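Local atomic coordinates of cytolethal distending toxin protein B (Haemophilus ducreyi, PDB entry 1SR4), a protein that probably cleaves DNA as the nuclease subunit of a bacterial genotoxin, a DNase I-like enzyme that damages the DNA of host cells. Residues 88-91 and 92-95; 22-25 and 26-30; 192-195 and 196-200. All blocks are in the same frame, centred on the assembly; numbering follows the deposited sequence.

Contact 1: 88-91 and 92-95; sequences RLDV and GANR
R88 meets N94 across the turn. Their side chains cross at about a right angle, with the guanidinium and amide planes 35° apart. R88 NE lies 3.1 Å from N94 OD1, which comes in obliquely to the guanidinium. N94 OD1 also accepts a hydrogen bond from N97 ND2. D90 comes next and ties the turn together. Its CG is anti to the backbone N (chi1 -166°), which aims the carboxylate at the backbone of 93-95. A93 N donates to D90 OD1 at 2.9 Å, almost straight, with 174° at the hydrogen. R95 N donates to D90 OD2 at 3.0 Å. Both N-H groups reach their oxygens from well above the carboxylate plane. Residues 88-95 form most of the loop that joins strands 81-87 and 98-102, antiparallel neighbours in the eight-stranded sheet, and D90 is the centre of an inverse gamma turn within it. The backbone of D90 is held as well: N94 N donates to D90 O at 2.8 Å, and N94 CA makes a CH...O contact with the same oxygen. D90 OD2 also bonds V96 N and T7 OG1 of the chain of cytolethal distending toxin protein C (CdtC), and OD1 takes T8 N of that chain. So many donors probably keep the buried carboxylate charged. V91 packs on T8 of the CdtC chain.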
loop_
_atom_site.group_PDB
_atom_site.type_symbol
_atom_site.label_atom_id
_atom_site.label_comp_id
_atom_site.label_asym_id
_atom_site.label_seq_id
_atom_site.Cartn_x
_atom_site.Cartn_y
_atom_site.Cartn_z
ATOM N N ARG B 88 -11.268 -17.858 6.523
ATOM C CA ARG B 88 -10.276 -18.146 7.547
ATOM C C ARG B 88 -9.810 -19.601 7.443
ATOM O O ARG B 88 -10.196 -20.452 8.243
ATOM C CB ARG B 88 -10.877 -17.858 8.922
ATOM C CG ARG B 88 -9.901 -17.930 10.074
ATOM C CD ARG B 88 -10.621 -17.707 11.406
ATOM N NE ARG B 88 -9.713 -17.932 12.528
ATOM C CZ ARG B 88 -9.410 -19.129 13.030
ATOM N NH1 ARG B 88 -9.956 -20.228 12.524
ATOM N NH2 ARG B 88 -8.538 -19.227 14.026
ATOM N N LEU B 89 -8.985 -19.865 6.438
ATOM C CA LEU B 89 -8.453 -21.199 6.179
ATOM C C LEU B 89 -7.467 -21.719 7.222
ATOM O O LEU B 89 -7.468 -22.915 7.544
ATOM C CB LEU B 89 -7.759 -21.210 4.812
ATOM C CG LEU B 89 -8.622 -20.793 3.616
ATOM C CD1 LEU B 89 -7.753 -20.641 2.371
ATOM C CD2 LEU B 89 -9.713 -21.820 3.395
ATOM N N ASP B 90 -6.625 -20.824 7.739
ATOM C CA ASP B 90 -5.588 -21.186 8.704
ATOM C C ASP B 90 -6.100 -21.340 10.145
ATOM O O ASP B 90 -5.883 -20.473 10.990
ATOM C CB ASP B 90 -4.474 -20.128 8.651
ATOM C CG ASP B 90 -3.201 -20.568 9.342
ATOM O OD1 ASP B 90 -3.202 -21.649 9.960
ATOM O OD2 ASP B 90 -2.193 -19.826 9.256
ATOM N N VAL B 91 -6.740 -22.465 10.437
ATOM C CA VAL B 91 -7.259 -22.683 11.780
ATOM C C VAL B 91 -6.114 -22.989 12.743
ATOM O O VAL B 91 -6.285 -22.922 13.947
ATOM C CB VAL B 91 -8.284 -23.850 11.812
ATOM C CG1 VAL B 91 -9.459 -23.536 10.882
ATOM C CG2 VAL B 91 -7.609 -25.160 11.420
ATOM N N GLY B 92 -4.945 -23.320 12.205
ATOM C CA GLY B 92 -3.808 -23.619 13.054
ATOM C C GLY B 92 -3.139 -22.405 13.675
ATOM O O GLY B 92 -2.927 -22.365 14.891
ATOM N N ALA B 93 -2.799 -21.407 12.859
ATOM C CA ALA B 93 -2.122 -20.204 13.365
ATOM C C ALA B 93 -2.833 -18.897 13.014
ATOM O O ALA B 93 -2.363 -17.808 13.354
ATOM C CB ALA B 93 -0.698 -20.159 12.832
ATOM N N ASN B 94 -3.955 -19.003 12.319
ATOM C CA ASN B 94 -4.735 -17.839 11.930
ATOM C C ASN B 94 -3.963 -16.777 11.145
ATOM O O ASN B 94 -4.173 -15.576 11.334
ATOM C CB ASN B 94 -5.375 -17.196 13.167
ATOM C CG ASN B 94 -6.451 -16.189 12.798
ATOM O OD1 ASN B 94 -7.156 -16.363 11.797
ATOM N ND2 ASN B 94 -6.583 -15.137 13.593
ATOM N N ARG B 95 -3.043 -17.190 10.285
ATOM C CA ARG B 95 -2.362 -16.183 9.501
ATOM C C ARG B 95 -2.518 -16.401 7.987
ATOM O O ARG B 95 -2.701 -15.438 7.239
ATOM C CB ARG B 95 -0.884 -16.043 9.924
ATOM C CG ARG B 95 0.029 -17.221 9.700
ATOM C CD ARG B 95 1.403 -16.911 10.312
ATOM N NE ARG B 95 2.328 -18.037 10.160
ATOM C CZ ARG B 95 2.938 -18.359 9.025
ATOM N NH1 ARG B 95 2.737 -17.640 7.922
ATOM N NH2 ARG B 95 3.744 -19.409 8.986
#

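Contact 2: 22-25 and 26-30; sequences KWNI and NVRQL
W23 and V27 lie side by side, one helical turn apart, pointing the same way. V27 CG1 sits 3.7 Å from W23 CE3 and approaches the ring obliquely. Its chi1 of 176° sets this methyl against the six-membered ring. N24 and R28 cross at a slant, their amide and guanidinium planes 31° apart. R28 bends at chi3 (74°), turning NH1 back to N24 OD1. The bond is 2.9 Å long, with OD1 at the guanidinium edge. I25 and N26 also run alongside each other, with I25 CG2 3.9 Å from N26 ND2. The N26 amide bonds T249 OG1 through OD1 and Q247 O through ND2. A linking water donates to N24 O and accepts from Q29 NE2. NE2 also bonds S246 OG, and Q29 OE1 takes R245 N. The backbone widens into a pi-type turn at 23-25. V27 N bonds K22 O at 3.3 Å, and R28 N bonds W23 O at 3.1 Å, each five residues back. R28 touches P99 of the CdtC chain and V205 of the subunit A (CdtA) chain. Helix 20-31 is the crossover of the beta-alpha-beta unit between strands 7-11 and 39-43. V27 packs on W10 and L40 of these strands and on W71 of strand 67-72, which also meets N24 and R28.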
loop_
_atom_site.group_PDB
_atom_site.type_symbol
_atom_site.label_atom_id
_atom_site.label_comp_id
_atom_site.label_asym_id
_atom_site.label_seq_id
_atom_site.Cartn_x
_atom_site.Cartn_y
_atom_site.Cartn_z
ATOM N N LYS B 22 -0.909 -3.408 9.517
ATOM C CA LYS B 22 -0.820 -3.542 8.060
ATOM C C LYS B 22 -2.138 -3.196 7.361
ATOM O O LYS B 22 -2.143 -2.575 6.295
ATOM C CB LYS B 22 -0.377 -4.959 7.671
ATOM C CG LYS B 22 0.931 -5.419 8.353
ATOM C CD LYS B 22 1.550 -6.621 7.626
ATOM C CE LYS B 22 2.779 -7.159 8.352
ATOM N NZ LYS B 22 3.548 -8.091 7.445
ATOM N N TRP B 23 -3.259 -3.606 7.945
ATOM C CA TRP B 23 -4.553 -3.268 7.361
ATOM C C TRP B 23 -4.751 -1.751 7.456
ATOM O O TRP B 23 -5.237 -1.121 6.518
ATOM C CB TRP B 23 -5.709 -3.920 8.126
ATOM C CG TRP B 23 -5.960 -5.356 7.821
ATOM C CD1 TRP B 23 -5.420 -6.436 8.460
ATOM C CD2 TRP B 23 -6.847 -5.877 6.831
ATOM N NE1 TRP B 23 -5.919 -7.598 7.933
ATOM C CE2 TRP B 23 -6.800 -7.289 6.931
ATOM C CE3 TRP B 23 -7.689 -5.290 5.871
ATOM C CZ2 TRP B 23 -7.558 -8.125 6.109
ATOM C CZ3 TRP B 23 -8.448 -6.125 5.051
ATOM C CH2 TRP B 23 -8.374 -7.528 5.175
ATOM N N ASN B 24 -4.369 -1.163 8.584
ATOM C CA ASN B 24 -4.578 0.267 8.770
ATOM C C ASN B 24 -3.586 1.193 8.109
ATOM O O ASN B 24 -3.881 2.371 7.917
ATOM C CB ASN B 24 -4.725 0.579 10.249
ATOM C CG ASN B 24 -6.032 0.053 10.798
ATOM O OD1 ASN B 24 -7.110 0.456 10.346
ATOM N ND2 ASN B 24 -5.953 -0.872 11.742
ATOM N N ILE B 25 -2.420 0.667 7.748
ATOM C CA ILE B 25 -1.440 1.475 7.041
ATOM C C ILE B 25 -1.636 1.259 5.532
ATOM O O ILE B 25 -2.139 2.143 4.828
ATOM C CB ILE B 25 0.006 1.090 7.435
ATOM C CG1 ILE B 25 0.242 1.459 8.905
ATOM C CG2 ILE B 25 1.037 1.793 6.502
ATOM C CD1 ILE B 25 1.571 0.967 9.457
ATOM N N ASN B 26 -1.302 0.067 5.038
ATOM C CA ASN B 26 -1.388 -0.189 3.601
ATOM C C ASN B 26 -2.751 -0.503 2.967
ATOM O O ASN B 26 -3.111 0.098 1.944
ATOM C CB ASN B 26 -0.392 -1.284 3.231
ATOM C CG ASN B 26 1.029 -0.926 3.622
ATOM O OD1 ASN B 26 1.652 -1.609 4.431
ATOM N ND2 ASN B 26 1.546 0.156 3.054
ATOM N N VAL B 27 -3.508 -1.443 3.528
ATOM C CA VAL B 27 -4.804 -1.745 2.925
ATOM C C VAL B 27 -5.676 -0.489 2.838
ATOM O O VAL B 27 -6.316 -0.268 1.826
ATOM C CB VAL B 27 -5.554 -2.851 3.682
ATOM C CG1 VAL B 27 -6.951 -3.053 3.077
ATOM C CG2 VAL B 27 -4.775 -4.153 3.577
ATOM N N ARG B 28 -5.688 0.345 3.879
ATOM C CA ARG B 28 -6.482 1.567 3.825
ATOM C C ARG B 28 -6.040 2.458 2.664
ATOM O O ARG B 28 -6.864 3.019 1.958
ATOM C CB ARG B 28 -6.373 2.350 5.138
ATOM C CG ARG B 28 -6.853 1.578 6.364
ATOM C CD ARG B 28 -6.713 2.408 7.641
ATOM N NE ARG B 28 -7.726 3.435 7.672
ATOM C CZ ARG B 28 -8.778 3.422 8.470
ATOM N NH1 ARG B 28 -8.960 2.440 9.334
ATOM N NH2 ARG B 28 -9.673 4.375 8.354
ATOM N N GLN B 29 -4.739 2.590 2.456
ATOM C CA GLN B 29 -4.261 3.424 1.359
ATOM C C GLN B 29 -4.596 2.848 -0.022
ATOM O O GLN B 29 -4.834 3.603 -0.972
ATOM C CB GLN B 29 -2.740 3.670 1.516
ATOM C CG GLN B 29 -2.423 4.620 2.689
ATOM C CD GLN B 29 -0.937 4.700 3.075
ATOM O OE1 GLN B 29 -0.058 4.264 2.328
ATOM N NE2 GLN B 29 -0.659 5.285 4.257
ATOM N N LEU B 30 -4.642 1.523 -0.148
ATOM C CA LEU B 30 -4.954 0.916 -1.443
ATOM C C LEU B 30 -6.410 1.169 -1.853
ATOM O O LEU B 30 -6.751 1.164 -3.043
ATOM C CB LEU B 30 -4.694 -0.604 -1.407
ATOM C CG LEU B 30 -3.250 -1.029 -1.083
ATOM C CD1 LEU B 30 -3.178 -2.552 -1.110
ATOM C CD2 LEU B 30 -2.246 -0.438 -2.087
HETATM O O HOH W 1 -3.266 4.818 6.141
#

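Contact 3: 192-195 and 196-200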
loop_
_atom_site.group_PDB
_atom_site.type_symbol
_atom_site.label_atom_id
_atom_site.label_comp_id
_atom_site.label_asym_id
_atom_site.label_seq_id
_atom_site.Cartn_x
_atom_site.Cartn_y
_atom_site.Cartn_z
ATOM N N GLU B 192 -3.494 -27.407 -21.291
ATOM C CA GLU B 192 -4.959 -27.360 -21.256
ATOM C C GLU B 192 -5.302 -26.357 -22.340
ATOM O O GLU B 192 -5.601 -25.199 -22.053
ATOM C CB GLU B 192 -5.485 -26.836 -19.911
ATOM C CG GLU B 192 -5.310 -27.755 -18.709
ATOM C CD GLU B 192 -6.164 -29.014 -18.770
ATOM O OE1 GLU B 192 -7.278 -28.983 -19.343
ATOM O OE2 GLU B 192 -5.720 -30.039 -18.218
ATOM N N PRO B 193 -5.265 -26.793 -23.607
ATOM C CA PRO B 193 -5.562 -25.920 -24.745
ATOM C C PRO B 193 -6.788 -25.026 -24.611
ATOM O O PRO B 193 -6.701 -23.833 -24.866
ATOM C CB PRO B 193 -5.676 -26.902 -25.914
ATOM C CG PRO B 193 -4.714 -27.995 -25.517
ATOM C CD PRO B 193 -5.062 -28.183 -24.055
ATOM N N ALA B 194 -7.925 -25.580 -24.212
ATOM C CA ALA B 194 -9.125 -24.760 -24.097
ATOM C C ALA B 194 -8.998 -23.656 -23.041
ATOM O O ALA B 194 -9.513 -22.552 -23.212
ATOM C CB ALA B 194 -10.343 -25.638 -23.797
ATOM N N VAL B 195 -8.309 -23.954 -21.951
ATOM C CA VAL B 195 -8.130 -22.973 -20.894
ATOM C C VAL B 195 -7.169 -21.896 -21.373
ATOM O O VAL B 195 -7.448 -20.690 -21.282
ATOM C CB VAL B 195 -7.554 -23.632 -19.625
ATOM C CG1 VAL B 195 -7.264 -22.567 -18.574
ATOM C CG2 VAL B 195 -8.534 -24.656 -19.087
ATOM N N SER B 196 -6.039 -22.359 -21.890
ATOM C CA SER B 196 -4.980 -21.507 -22.398
ATOM C C SER B 196 -5.483 -20.538 -23.466
ATOM O O SER B 196 -5.108 -19.364 -23.486
ATOM C CB SER B 196 -3.873 -22.395 -22.971
ATOM O OG SER B 196 -2.782 -21.647 -23.479
ATOM N N GLU B 197 -6.346 -21.019 -24.349
ATOM C CA GLU B 197 -6.856 -20.169 -25.415
ATOM C C GLU B 197 -7.976 -19.229 -24.966
ATOM O O GLU B 197 -8.283 -18.248 -25.634
ATOM C CB GLU B 197 -7.315 -21.039 -26.592
ATOM C CG GLU B 197 -6.190 -21.927 -27.140
ATOM C CD GLU B 197 -6.562 -22.647 -28.428
ATOM O OE1 GLU B 197 -7.775 -22.717 -28.743
ATOM O OE2 GLU B 197 -5.634 -23.146 -29.112
ATOM N N ASN B 198 -8.581 -19.511 -23.823
ATOM C CA ASN B 198 -9.656 -18.649 -23.347
ATOM C C ASN B 198 -9.231 -17.730 -22.210
ATOM O O ASN B 198 -10.069 -17.079 -21.592
ATOM C CB ASN B 198 -10.845 -19.502 -22.917
ATOM C CG ASN B 198 -11.626 -20.039 -24.097
ATOM O OD1 ASN B 198 -12.231 -19.275 -24.845
ATOM N ND2 ASN B 198 -11.613 -21.353 -24.274
ATOM N N THR B 199 -7.933 -17.668 -21.934
ATOM C CA THR B 199 -7.442 -16.812 -20.851
ATOM C C THR B 199 -6.237 -15.992 -21.249
ATOM O O THR B 199 -5.575 -16.275 -22.245
ATOM C CB THR B 199 -7.010 -17.630 -19.620
ATOM O OG1 THR B 199 -5.978 -18.546 -20.012
ATOM C CG2 THR B 199 -8.191 -18.382 -19.031
ATOM N N ILE B 200 -5.943 -14.974 -20.449
ATOM C CA ILE B 200 -4.792 -14.144 -20.718
ATOM C C ILE B 200 -4.186 -13.743 -19.377
ATOM O O ILE B 200 -4.899 -13.314 -18.471
ATOM C CB ILE B 200 -5.200 -12.901 -21.573
ATOM C CG1 ILE B 200 -3.956 -12.184 -22.107
ATOM C CG2 ILE B 200 -6.140 -12.002 -20.780
ATOM C CD1 ILE B 200 -3.310 -11.283 -21.159
#
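T199 has OG1 between its backbone N and carbonyl carbon (chi1 59°), which turns the hydroxyl back to the helix. N198 has CG anti to its carbonyl carbon (chi1 -76°), and its amide folds over the preceding turn. T199 OG1 donates to V195 O at 2.9 Å. N198 N donates to the same oxygen at 3.0 Å. The two donors come from opposite faces of the carbonyl plane, so V195 O is gripped on both sides. N198 ND2 donates to A194 O at 2.6 Å, a length that is probably imprecise, with 145° at the hydrogen. A194 O also takes a weak bond from N198 N. Earlier in the helix the pattern is regular: S196 N bonds E192 O at 2.9 Å and E197 N bonds P193 O at 2.9 Å. E197 CG comes to 3.0 Å from P193 O. V195 faces I151 and F155 of helix 147-159, and F155 also touches N198. The arrangement is that of a short helix, 193-197, with E192 at its N-cap position and P193 in its first turn. After it, N198 and T199 bond back to the carbonyls of A194 and V195 before the chain enters strand 200-202, at the edge of the six-stranded sheet.

How the contacts relate
The three contacts follow one another along the chain in the order 2, 1, 3, and none touches another. Contacts 1 and 2 belong to the half of the DNase I-like fold built on the eight-stranded sheet. Their centres are about 21 Å apart and their nearest atoms about 9 Å. Both meet the CdtC chain, and contact 2 also the CdtA chain, consistent with this part of the nuclease facing its partner subunits. Contact 3 is a short helix that leads into strand 200-202. Its centre is about 33 Å from that of contact 1 and about 35 Å from that of contact 2, across the chain's centre from contact 2. No other protein chain of the assembly touches residues 192-200.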